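Local coordinates for protein oligoribonuclease (Colwellia psychrerythraea, PDB 6A4E) that probably hydrolyses very short RNA oligonucleotides from their 3' ends, as an oligoribonuclease of the exonuclease family within the RNase H clan, at residues L13-L18 with G110-F115; E22-E27 with I48-D53; I28-T33 with K87-F92. The protein carries 1 engineered substitution. All blocks are in the same frame, centred on the assembly; numbering follows the deposited sequence.

How the interactions relate
All three interactions build on the neighbouring antiparallel strands 8-15 and 25-33. Interaction 1 carries the bound uridines: residues 13-18 and helix 109-119 flank U2 and U1 of chain C. Interaction 2 begins beside it, the two centres about 12 Å apart. Glu14 O meets Leu26 N at 2.7 Å, a probable hydrogen bond, and Thr16 OG1 lies 2.8 Å from Asp23 OD1. The nearest atom of interaction 2 is about 6 Å from the RNA. Interaction 3 continues along strand 25-33 to helix 82-94; the nearest atom of interaction 3 is about 10 Å from the RNA. It touches interaction 1 by packing of Leu13 CD1 on Ile28 CG2 (3.6 Å).

Interaction 1 (L13-L18 with G110-F115); sequences LEMTGL and GQDRRF. With nucleotides of chain C.
Gln111 NE2 is gripped by two groups: it donates to Leu18 O at 2.9 Å (N-H...O 162°) and to a water that also reaches Gly17 O and the U2 ribose ring oxygen of chain C. Leu18 O lies almost in the Gln111 amide plane. At the amide's other end Arg114 NH1 donates to Gln111 OE1 (2.9 Å), which fixes the flip of the amide. From the next residue of the helix, Asp112 OD2 accepts the Leu13 N-H at 2.9 Å, tying strand to helix. Between these polar ties Met15 lies over one face of the Phe115 ring: CG stands 3.5 Å from the centroid, while bends at chi2 and chi3 carry Met15 CE to 3.5 Å from Phe115 CD1. SD sits above the same face at 4.7 Å from the centroid, a Met-aromatic contact. The outer side grips RNA. U2 O3' of chain C donates to Glu14 OE1 (2.7 Å) and accepts from Met15 N (169°), and Leu18 CD2 packs on the U1 base of chain C, 3.5 Å from its C2. A terminal ribose held by its 3' hydroxyl beside Glu14, with Asp112 on the adjoining helix, is consistent with the 3'-end site of DEDD-type exonucleases.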
loop_
_atom_site.group_PDB
_atom_site.type_symbol
_atom_site.label_atom_id
_atom_site.label_comp_id
_atom_site.label_asym_id
_atom_site.label_seq_id
_atom_site.Cartn_x
_atom_site.Cartn_y
_atom_site.Cartn_z
ATOM N N LEU A 13 -1.709 -13.298 -2.042
ATOM C CA LEU A 13 -0.931 -13.918 -3.108
ATOM C C LEU A 13 0.262 -14.603 -2.453
ATOM O O LEU A 13 0.707 -14.179 -1.377
ATOM C CB LEU A 13 -0.476 -12.862 -4.129
ATOM C CG LEU A 13 -1.210 -12.734 -5.479
ATOM C CD1 LEU A 13 -2.701 -12.638 -5.303
ATOM C CD2 LEU A 13 -0.692 -11.527 -6.267
ATOM N N GLU A 14 0.755 -15.673 -3.060
ATOM C CA GLU A 14 2.074 -16.186 -2.701
ATOM C C GLU A 14 2.932 -16.124 -3.958
ATOM O O GLU A 14 2.438 -16.376 -5.059
ATOM C CB GLU A 14 2.001 -17.603 -2.132
ATOM C CG GLU A 14 1.184 -17.721 -0.837
ATOM C CD GLU A 14 1.689 -16.796 0.269
ATOM O OE1 GLU A 14 2.922 -16.645 0.415
ATOM O OE2 GLU A 14 0.854 -16.205 0.986
ATOM N N MET A 15 4.201 -15.749 -3.788
ATOM C CA MET A 15 5.083 -15.459 -4.909
ATOM C C MET A 15 6.392 -16.224 -4.751
ATOM O O MET A 15 6.597 -16.883 -3.725
ATOM C CB MET A 15 5.354 -13.954 -5.011
ATOM C CG MET A 15 4.090 -13.092 -5.017
ATOM S SD MET A 15 3.329 -12.847 -3.371
ATOM C CE MET A 15 3.006 -11.096 -3.556
ATOM N N THR A 16 7.275 -16.133 -5.744
ATOM C CA THR A 16 8.545 -16.858 -5.686
ATOM C C THR A 16 9.582 -16.002 -4.973
ATOM O O THR A 16 10.691 -16.450 -4.675
ATOM C CB THR A 16 9.066 -17.253 -7.099
ATOM O OG1 THR A 16 9.321 -16.070 -7.873
ATOM C CG2 THR A 16 8.047 -18.156 -7.828
ATOM N N GLY A 17 9.198 -14.764 -4.697
ATOM C CA GLY A 17 10.045 -13.821 -3.995
ATOM C C GLY A 17 9.369 -12.464 -3.860
ATOM O O GLY A 17 8.133 -12.351 -3.921
ATOM N N LEU A 18 10.190 -11.428 -3.722
ATOM C CA LEU A 18 9.716 -10.105 -3.348
ATOM C C LEU A 18 9.723 -9.109 -4.498
ATOM O O LEU A 18 9.175 -8.017 -4.363
ATOM C CB LEU A 18 10.569 -9.544 -2.206
ATOM C CG LEU A 18 10.374 -10.079 -0.781
ATOM C CD1 LEU A 18 11.365 -9.403 0.156
ATOM C CD2 LEU A 18 8.939 -9.862 -0.273
ATOM N N GLY A 110 -0.176 -3.791 -0.561
ATOM C CA GLY A 110 0.514 -3.093 -1.640
ATOM C C GLY A 110 1.597 -3.920 -2.330
ATOM O O GLY A 110 1.871 -3.762 -3.526
ATOM N N GLN A 111 2.219 -4.813 -1.571
ATOM C CA GLN A 111 3.146 -5.757 -2.146
ATOM C C GLN A 111 2.417 -6.663 -3.141
ATOM O O GLN A 111 2.845 -6.794 -4.286
ATOM C CB GLN A 111 3.830 -6.579 -1.054
ATOM C CG GLN A 111 4.698 -7.713 -1.603
ATOM C CD GLN A 111 5.975 -7.230 -2.287
ATOM O OE1 GLN A 111 6.268 -6.021 -2.352
ATOM N NE2 GLN A 111 6.748 -8.179 -2.796
ATOM N N ASP A 112 1.308 -7.267 -2.712
ATOM C CA ASP A 112 0.492 -8.108 -3.604
ATOM C C ASP A 112 0.056 -7.348 -4.849
ATOM O O ASP A 112 0.122 -7.855 -5.983
ATOM C CB ASP A 112 -0.751 -8.633 -2.887
ATOM C CG ASP A 112 -0.420 -9.442 -1.662
ATOM O OD1 ASP A 112 0.194 -8.892 -0.735
ATOM O OD2 ASP A 112 -0.787 -10.630 -1.607
ATOM N N ARG A 113 -0.380 -6.118 -4.623
ATOM C CA ARG A 113 -0.857 -5.266 -5.697
ATOM C C ARG A 113 0.208 -5.064 -6.801
ATOM O O ARG A 113 -0.133 -4.985 -7.986
ATOM C CB ARG A 113 -1.313 -3.925 -5.112
ATOM C CG ARG A 113 -1.872 -2.952 -6.118
ATOM C CD ARG A 113 -2.664 -1.832 -5.441
ATOM N NE ARG A 113 -3.824 -1.508 -6.261
ATOM C CZ ARG A 113 -5.066 -1.358 -5.814
ATOM N NH1 ARG A 113 -5.337 -1.464 -4.524
ATOM N NH2 ARG A 113 -6.037 -1.087 -6.676
ATOM N N ARG A 114 1.489 -5.006 -6.429
ATOM C CA ARG A 114 2.555 -4.920 -7.440
ATOM C C ARG A 114 2.523 -6.097 -8.399
ATOM O O ARG A 114 2.790 -5.947 -9.586
ATOM C CB ARG A 114 3.928 -4.880 -6.797
ATOM C CG ARG A 114 4.126 -3.750 -5.809
ATOM C CD ARG A 114 5.388 -3.996 -5.020
ATOM N NE ARG A 114 6.586 -3.789 -5.831
ATOM C CZ ARG A 114 7.823 -4.063 -5.415
ATOM N NH1 ARG A 114 8.031 -4.590 -4.209
ATOM N NH2 ARG A 114 8.857 -3.821 -6.209
ATOM N N PHE A 115 2.199 -7.275 -7.874
ATOM C CA PHE A 115 2.191 -8.483 -8.683
ATOM C C PHE A 115 0.944 -8.525 -9.532
ATOM O O PHE A 115 0.952 -9.031 -10.658
ATOM C CB PHE A 115 2.296 -9.740 -7.797
ATOM C CG PHE A 115 3.702 -10.042 -7.362
ATOM C CD1 PHE A 115 4.268 -9.358 -6.300
ATOM C CD2 PHE A 115 4.471 -10.997 -8.033
ATOM C CE1 PHE A 115 5.569 -9.628 -5.903
ATOM C CE2 PHE A 115 5.780 -11.266 -7.640
ATOM C CZ PHE A 115 6.325 -10.583 -6.581
ATOM P P U C 2 3.209 -13.198 3.216
ATOM O OP1 U C 2 1.820 -13.723 3.017
ATOM O OP2 U C 2 3.931 -13.448 4.499
ATOM O "O5'" U C 2 4.130 -13.731 2.028
ATOM C "C5'" U C 2 3.932 -13.286 0.689
ATOM C "C4'" U C 2 5.158 -13.492 -0.174
ATOM O "O4'" U C 2 6.198 -12.545 0.178
ATOM C "C3'" U C 2 5.847 -14.843 -0.070
ATOM O "O3'" U C 2 5.174 -15.865 -0.781
ATOM C "C2'" U C 2 7.248 -14.539 -0.597
ATOM O "O2'" U C 2 7.279 -14.512 -2.018
ATOM C "C1'" U C 2 7.468 -13.115 -0.080
ATOM N N1 U C 2 8.286 -13.079 1.156
ATOM C C2 U C 2 9.655 -13.313 1.030
ATOM O O2 U C 2 10.201 -13.549 -0.039
ATOM N N3 U C 2 10.360 -13.258 2.205
ATOM C C4 U C 2 9.843 -13.001 3.461
ATOM O O4 U C 2 10.601 -12.990 4.436
ATOM C C5 U C 2 8.426 -12.777 3.502
ATOM C C6 U C 2 7.708 -12.816 2.376
ATOM P P U C 1 2.983 -8.049 7.553
ATOM O OP1 U C 1 2.765 -6.599 7.376
ATOM O OP2 U C 1 4.279 -8.457 8.137
ATOM O "O5'" U C 1 2.834 -8.679 6.109
ATOM C "C5'" U C 1 3.668 -9.723 5.636
ATOM C "C4'" U C 1 3.866 -9.570 4.154
ATOM O "O4'" U C 1 4.902 -8.591 3.930
ATOM C "C3'" U C 1 4.317 -10.798 3.377
ATOM O "O3'" U C 1 3.206 -11.603 2.990
ATOM C "C2'" U C 1 5.078 -10.201 2.180
ATOM O "O2'" U C 1 4.199 -9.898 1.103
ATOM C "C1'" U C 1 5.600 -8.874 2.741
ATOM N N1 U C 1 7.050 -8.851 3.049
ATOM C C2 U C 1 7.772 -7.901 2.352
ATOM O O2 U C 1 7.243 -7.160 1.535
ATOM N N3 U C 1 9.112 -7.844 2.652
ATOM C C4 U C 1 9.778 -8.634 3.571
ATOM O O4 U C 1 10.989 -8.468 3.732
ATOM C C5 U C 1 8.965 -9.592 4.260
ATOM C C6 U C 1 7.650 -9.660 3.996
HETATM O O HOH W 1 6.083 -10.574 -2.323
#

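Interaction 2 (E22-E27 with I48-D53); sequences EDVILE and ISQTDD
Leu26 and Ile48 are joined by the hydrogen bond that crosses this contact: Ile48 N donates to Leu26 O at 2.8 Å in a nearly straight bond (171°). Leu26 belongs to a classic beta bulge, in which it and Glu27 both face Glu14 of strand 8-15.

A second polar approach falls short of a bond. Gln50 NE2 comes to 3.3 Å from Ile25 O at a poor angle. The same carbonyl oxygen also has Ile48 CB against it at 3.5 Å, so this oxygen has an apolar carbon and an amide nitrogen beside it.

The remaining contact is van der Waals packing. Val24 and Gln50 approach from opposite directions, and the methyl CG2 of Val24 rests against the flat amide, 3.6 Å from Gln50 CD and only slightly farther from NE2 and OE1. A bend at chi2 (69°) in Gln50 turns the amide back to meet that methyl. Ile25 CG2 makes a looser touch with Ile48 CG1 at 4.2 Å, and Leu26 CD2 comes near Gln50 NE2.

Residues 48-53 leave the end of strand 39-47 and lead into helix 52-56, so the Ile48-Leu26 bond continues the pairing of strands 25-33 and 39-47 one residue past the end of 39-47. Helix 109-119 packs on Val24 and Ile25 through Tyr119, and on Ile25 also through Phe115. Helix 71-77 meets Leu26 with Leu71 and Cys75, and its Arg74 forms a salt bridge with Glu27 OE2, which also accepts from the backbone N of Ala160 at the start of helix 160-177.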
loop_
_atom_site.group_PDB
_atom_site.type_symbol
_atom_site.label_atom_id
_atom_site.label_comp_id
_atom_site.label_asym_id
_atom_site.label_seq_id
_atom_site.Cartn_x
_atom_site.Cartn_y
_atom_site.Cartn_z
ATOM N N GLU A 22 11.575 -9.922 -11.327
ATOM C CA GLU A 22 11.981 -11.303 -11.570
ATOM C C GLU A 22 11.016 -12.407 -11.061
ATOM O O GLU A 22 11.036 -13.520 -11.575
ATOM C CB GLU A 22 13.391 -11.520 -10.978
ATOM C CG GLU A 22 14.525 -10.789 -11.734
ATOM C CD GLU A 22 14.744 -11.297 -13.170
ATOM O OE1 GLU A 22 14.747 -10.468 -14.111
ATOM O OE2 GLU A 22 14.921 -12.524 -13.361
ATOM N N ASP A 23 10.183 -12.117 -10.063
ATOM C CA ASP A 23 9.360 -13.159 -9.429
ATOM C C ASP A 23 7.929 -13.259 -9.981
ATOM O O ASP A 23 7.403 -12.298 -10.559
ATOM C CB ASP A 23 9.325 -12.934 -7.916
ATOM C CG ASP A 23 10.682 -13.132 -7.274
ATOM O OD1 ASP A 23 11.321 -14.165 -7.577
ATOM O OD2 ASP A 23 11.122 -12.245 -6.507
ATOM N N VAL A 24 7.320 -14.433 -9.806
ATOM C CA VAL A 24 6.003 -14.726 -10.359
ATOM C C VAL A 24 5.062 -15.211 -9.255
ATOM O O VAL A 24 5.481 -15.458 -8.116
ATOM C CB VAL A 24 6.074 -15.802 -11.499
ATOM C CG1 VAL A 24 6.875 -15.297 -12.668
ATOM C CG2 VAL A 24 6.668 -17.123 -10.991
ATOM N N ILE A 25 3.787 -15.350 -9.607
ATOM C CA ILE A 25 2.743 -15.708 -8.659
ATOM C C ILE A 25 2.597 -17.215 -8.576
ATOM O O ILE A 25 2.541 -17.890 -9.600
ATOM C CB ILE A 25 1.370 -15.092 -9.068
ATOM C CG1 ILE A 25 1.410 -13.566 -9.017
ATOM C CG2 ILE A 25 0.223 -15.651 -8.227
ATOM C CD1 ILE A 25 0.317 -12.930 -9.814
ATOM N N LEU A 26 2.499 -17.722 -7.348
ATOM C CA LEU A 26 2.305 -19.134 -7.086
ATOM C C LEU A 26 0.905 -19.427 -6.574
ATOM O O LEU A 26 0.397 -20.536 -6.758
ATOM C CB LEU A 26 3.312 -19.631 -6.053
ATOM C CG LEU A 26 4.785 -19.403 -6.353
ATOM C CD1 LEU A 26 5.634 -19.884 -5.185
ATOM C CD2 LEU A 26 5.128 -20.140 -7.637
ATOM N N GLU A 27 0.289 -18.465 -5.896
ATOM C CA GLU A 27 -0.997 -18.750 -5.275
ATOM C C GLU A 27 -1.880 -17.514 -5.154
ATOM O O GLU A 27 -1.386 -16.413 -4.951
ATOM C CB GLU A 27 -0.788 -19.365 -3.896
ATOM C CG GLU A 27 -1.978 -20.167 -3.412
ATOM C CD GLU A 27 -1.810 -20.656 -1.977
ATOM O OE1 GLU A 27 -0.915 -20.142 -1.264
ATOM O OE2 GLU A 27 -2.583 -21.551 -1.564
ATOM N N ILE A 48 -0.762 -21.961 -8.830
ATOM C CA ILE A 48 -0.442 -21.670 -10.223
ATOM C C ILE A 48 0.624 -22.623 -10.746
ATOM O O ILE A 48 1.725 -22.739 -10.159
ATOM C CB ILE A 48 0.044 -20.206 -10.415
ATOM C CG1 ILE A 48 -1.031 -19.217 -9.958
ATOM C CG2 ILE A 48 0.362 -19.944 -11.854
ATOM C CD1 ILE A 48 -2.357 -19.435 -10.617
ATOM N N SER A 49 0.302 -23.306 -11.846
ATOM C CA SER A 49 1.273 -24.172 -12.513
ATOM C C SER A 49 2.526 -23.388 -12.874
ATOM O O SER A 49 2.460 -22.370 -13.578
ATOM C CB SER A 49 0.677 -24.810 -13.777
ATOM O OG SER A 49 1.653 -25.588 -14.475
ATOM N N GLN A 50 3.664 -23.871 -12.382
ATOM C CA GLN A 50 4.970 -23.273 -12.634
ATOM C C GLN A 50 5.970 -24.416 -12.896
ATOM O O GLN A 50 5.805 -25.518 -12.359
ATOM C CB GLN A 50 5.386 -22.415 -11.439
ATOM C CG GLN A 50 6.115 -21.134 -11.792
ATOM C CD GLN A 50 5.240 -20.099 -12.487
ATOM O OE1 GLN A 50 5.553 -19.651 -13.599
ATOM N NE2 GLN A 50 4.150 -19.692 -11.827
ATOM N N THR A 51 6.978 -24.186 -13.739
ATOM C CA THR A 51 7.933 -25.248 -14.080
ATOM C C THR A 51 8.914 -25.484 -12.928
ATOM O O THR A 51 9.083 -24.620 -12.053
ATOM C CB THR A 51 8.713 -24.928 -15.376
ATOM O OG1 THR A 51 9.657 -23.872 -15.150
ATOM C CG2 THR A 51 7.754 -24.506 -16.476
ATOM N N ASP A 52 9.556 -26.650 -12.921
ATOM C CA ASP A 52 10.353 -27.063 -11.761
ATOM C C ASP A 52 11.541 -26.159 -11.505
ATOM O O ASP A 52 11.936 -25.950 -10.362
ATOM C CB ASP A 52 10.828 -28.505 -11.919
ATOM C CG ASP A 52 9.709 -29.503 -11.686
ATOM O OD1 ASP A 52 8.730 -29.147 -10.990
ATOM O OD2 ASP A 52 9.795 -30.638 -12.198
ATOM N N ASP A 53 12.115 -25.604 -12.557
ATOM C CA ASP A 53 13.266 -24.740 -12.358
ATOM C C ASP A 53 12.878 -23.392 -11.746
ATOM O O ASP A 53 13.720 -22.733 -11.130
ATOM C CB ASP A 53 13.986 -24.527 -13.674
ATOM C CG ASP A 53 13.036 -24.505 -14.831
ATOM O OD1 ASP A 53 12.767 -25.602 -15.393
ATOM O OD2 ASP A 53 12.539 -23.398 -15.148
#

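Interaction 3 (I28-T33 with K87-F92)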
loop_
_atom_site.group_PDB
_atom_site.type_symbol
_atom_site.label_atom_id
_atom_site.label_comp_id
_atom_site.label_asym_id
_atom_site.label_seq_id
_atom_site.Cartn_x
_atom_site.Cartn_y
_atom_site.Cartn_z
ATOM N N ILE A 28 -3.189 -17.721 -5.280
ATOM C CA ILE A 28 -4.191 -16.662 -5.161
ATOM C C ILE A 28 -5.389 -17.188 -4.390
ATOM O O ILE A 28 -5.925 -18.237 -4.752
ATOM C CB ILE A 28 -4.743 -16.147 -6.541
ATOM C CG1 ILE A 28 -3.670 -16.112 -7.620
ATOM C CG2 ILE A 28 -5.399 -14.766 -6.387
ATOM C CD1 ILE A 28 -4.207 -15.654 -8.962
ATOM N N ALA A 29 -5.817 -16.453 -3.360
ATOM C CA ALA A 29 -7.110 -16.689 -2.731
ATOM C C ALA A 29 -7.853 -15.374 -2.549
ATOM O O ALA A 29 -7.228 -14.337 -2.320
ATOM C CB ALA A 29 -6.943 -17.383 -1.403
ATOM N N ILE A 30 -9.183 -15.439 -2.634
ATOM C CA ILE A 30 -10.057 -14.272 -2.508
ATOM C C ILE A 30 -11.191 -14.561 -1.541
ATOM O O ILE A 30 -11.863 -15.604 -1.654
ATOM C CB ILE A 30 -10.699 -13.851 -3.870
ATOM C CG1 ILE A 30 -9.658 -13.791 -4.988
ATOM C CG2 ILE A 30 -11.435 -12.525 -3.740
ATOM C CD1 ILE A 30 -10.270 -13.704 -6.354
ATOM N N ILE A 31 -11.409 -13.644 -0.600
ATOM C CA ILE A 31 -12.625 -13.662 0.207
ATOM C C ILE A 31 -13.346 -12.317 0.113
ATOM O O ILE A 31 -12.718 -11.250 0.176
ATOM C CB ILE A 31 -12.340 -13.981 1.681
ATOM C CG1 ILE A 31 -11.884 -15.425 1.832
ATOM C CG2 ILE A 31 -13.592 -13.792 2.524
ATOM C CD1 ILE A 31 -11.344 -15.771 3.204
ATOM N N ILE A 32 -14.662 -12.390 -0.059
ATOM C CA ILE A 32 -15.536 -11.227 0.029
ATOM C C ILE A 32 -16.142 -11.142 1.432
ATOM O O ILE A 32 -16.729 -12.113 1.913
ATOM C CB ILE A 32 -16.698 -11.295 -1.010
ATOM C CG1 ILE A 32 -16.180 -11.705 -2.396
ATOM C CG2 ILE A 32 -17.499 -9.974 -1.034
ATOM C CD1 ILE A 32 -15.315 -10.672 -3.039
ATOM N N THR A 33 -15.990 -10.004 2.095
ATOM C CA THR A 33 -16.762 -9.732 3.306
ATOM C C THR A 33 -17.745 -8.581 3.053
ATOM O O THR A 33 -17.575 -7.818 2.097
ATOM C CB THR A 33 -15.865 -9.355 4.507
ATOM O OG1 THR A 33 -15.334 -8.035 4.320
ATOM C CG2 THR A 33 -14.726 -10.340 4.686
ATOM N N LYS A 87 -8.935 -14.977 -15.118
ATOM C CA LYS A 87 -10.331 -14.957 -15.563
ATOM C C LYS A 87 -11.311 -15.346 -14.449
ATOM O O LYS A 87 -12.270 -14.617 -14.159
ATOM C CB LYS A 87 -10.531 -15.880 -16.759
ATOM C CG LYS A 87 -9.927 -15.318 -18.030
ATOM C CD LYS A 87 -10.443 -16.038 -19.270
ATOM C CE LYS A 87 -9.814 -15.477 -20.545
ATOM N NZ LYS A 87 -10.106 -14.022 -20.720
ATOM N N GLU A 88 -11.066 -16.496 -13.830
ATOM C CA GLU A 88 -11.931 -16.983 -12.771
ATOM C C GLU A 88 -12.027 -15.978 -11.627
ATOM O O GLU A 88 -13.104 -15.713 -11.119
ATOM C CB GLU A 88 -11.430 -18.324 -12.258
ATOM C CG GLU A 88 -11.510 -19.438 -13.278
ATOM C CD GLU A 88 -12.911 -20.011 -13.392
ATOM O OE1 GLU A 88 -13.448 -20.445 -12.340
ATOM O OE2 GLU A 88 -13.473 -20.015 -14.519
ATOM N N SER A 89 -10.899 -15.401 -11.240
ATOM C CA SER A 89 -10.869 -14.498 -10.102
ATOM C C SER A 89 -11.689 -13.248 -10.390
ATOM O O SER A 89 -12.395 -12.725 -9.518
ATOM C CB SER A 89 -9.424 -14.134 -9.768
ATOM O OG SER A 89 -8.655 -15.299 -9.492
ATOM N N LEU A 90 -11.599 -12.793 -11.637
ATOM C CA LEU A 90 -12.226 -11.555 -12.059
ATOM C C LEU A 90 -13.727 -11.754 -12.132
ATOM O O LEU A 90 -14.505 -10.891 -11.710
ATOM C CB LEU A 90 -11.652 -11.106 -13.399
ATOM C CG LEU A 90 -12.318 -9.967 -14.165
ATOM C CD1 LEU A 90 -12.469 -8.720 -13.312
ATOM C CD2 LEU A 90 -11.448 -9.681 -15.361
ATOM N N ALA A 91 -14.122 -12.910 -12.642
ATOM C CA ALA A 91 -15.537 -13.276 -12.724
ATOM C C ALA A 91 -16.197 -13.466 -11.355
ATOM O O ALA A 91 -17.386 -13.212 -11.187
ATOM C CB ALA A 91 -15.700 -14.544 -13.545
ATOM N N PHE A 92 -15.423 -13.937 -10.386
ATOM C CA PHE A 92 -15.935 -14.199 -9.048
ATOM C C PHE A 92 -16.169 -12.881 -8.340
ATOM O O PHE A 92 -17.224 -12.616 -7.778
ATOM C CB PHE A 92 -14.949 -15.061 -8.261
ATOM C CG PHE A 92 -15.213 -15.092 -6.775
ATOM C CD1 PHE A 92 -16.269 -15.836 -6.261
ATOM C CD2 PHE A 92 -14.403 -14.387 -5.894
ATOM C CE1 PHE A 92 -16.513 -15.879 -4.902
ATOM C CE2 PHE A 92 -14.649 -14.421 -4.526
ATOM C CZ PHE A 92 -15.705 -15.168 -4.031
#
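Ile30 meets Ser89 and Phe92 where helix 82-94 lies along strand 25-33 on one face of the mixed sheet of this RNase H-like fold. The two segments run almost parallel (4°), with their axes 10.1 Å apart. Followed outward, Ile30 CB already sits 4.0 Å from Phe92 CE2. From there the side chain divides. The branch methyl CG2, anti to the backbone N, reaches the same CE2 at 3.8 Å, lying at the edge of the ring and in its plane. The other branch leads through CG1, anti to the carbonyl carbon (chi1 -48°), to CD1, which presses on Ser89 CB at 3.5 Å. Thus one isoleucine spans about one helical turn, from Ser89 to Phe92. Ile32, two residues on and facing the same way, adds CG1 against Phe92 CE2 at 3.8 Å, so one corner of the ring is shared by two isoleucines. Phe92 also meets the ring of Trp96. The alternate residues Ala29 and Ile31 pack on helix 160-177, leaving the strand sandwiched between helices. At the start of the strand segment, Ile28 CD1 only grazes Ser89 OG, 4.5 Å away, and that hydroxyl is hydrogen-bonded to Ala85 O within its own helix.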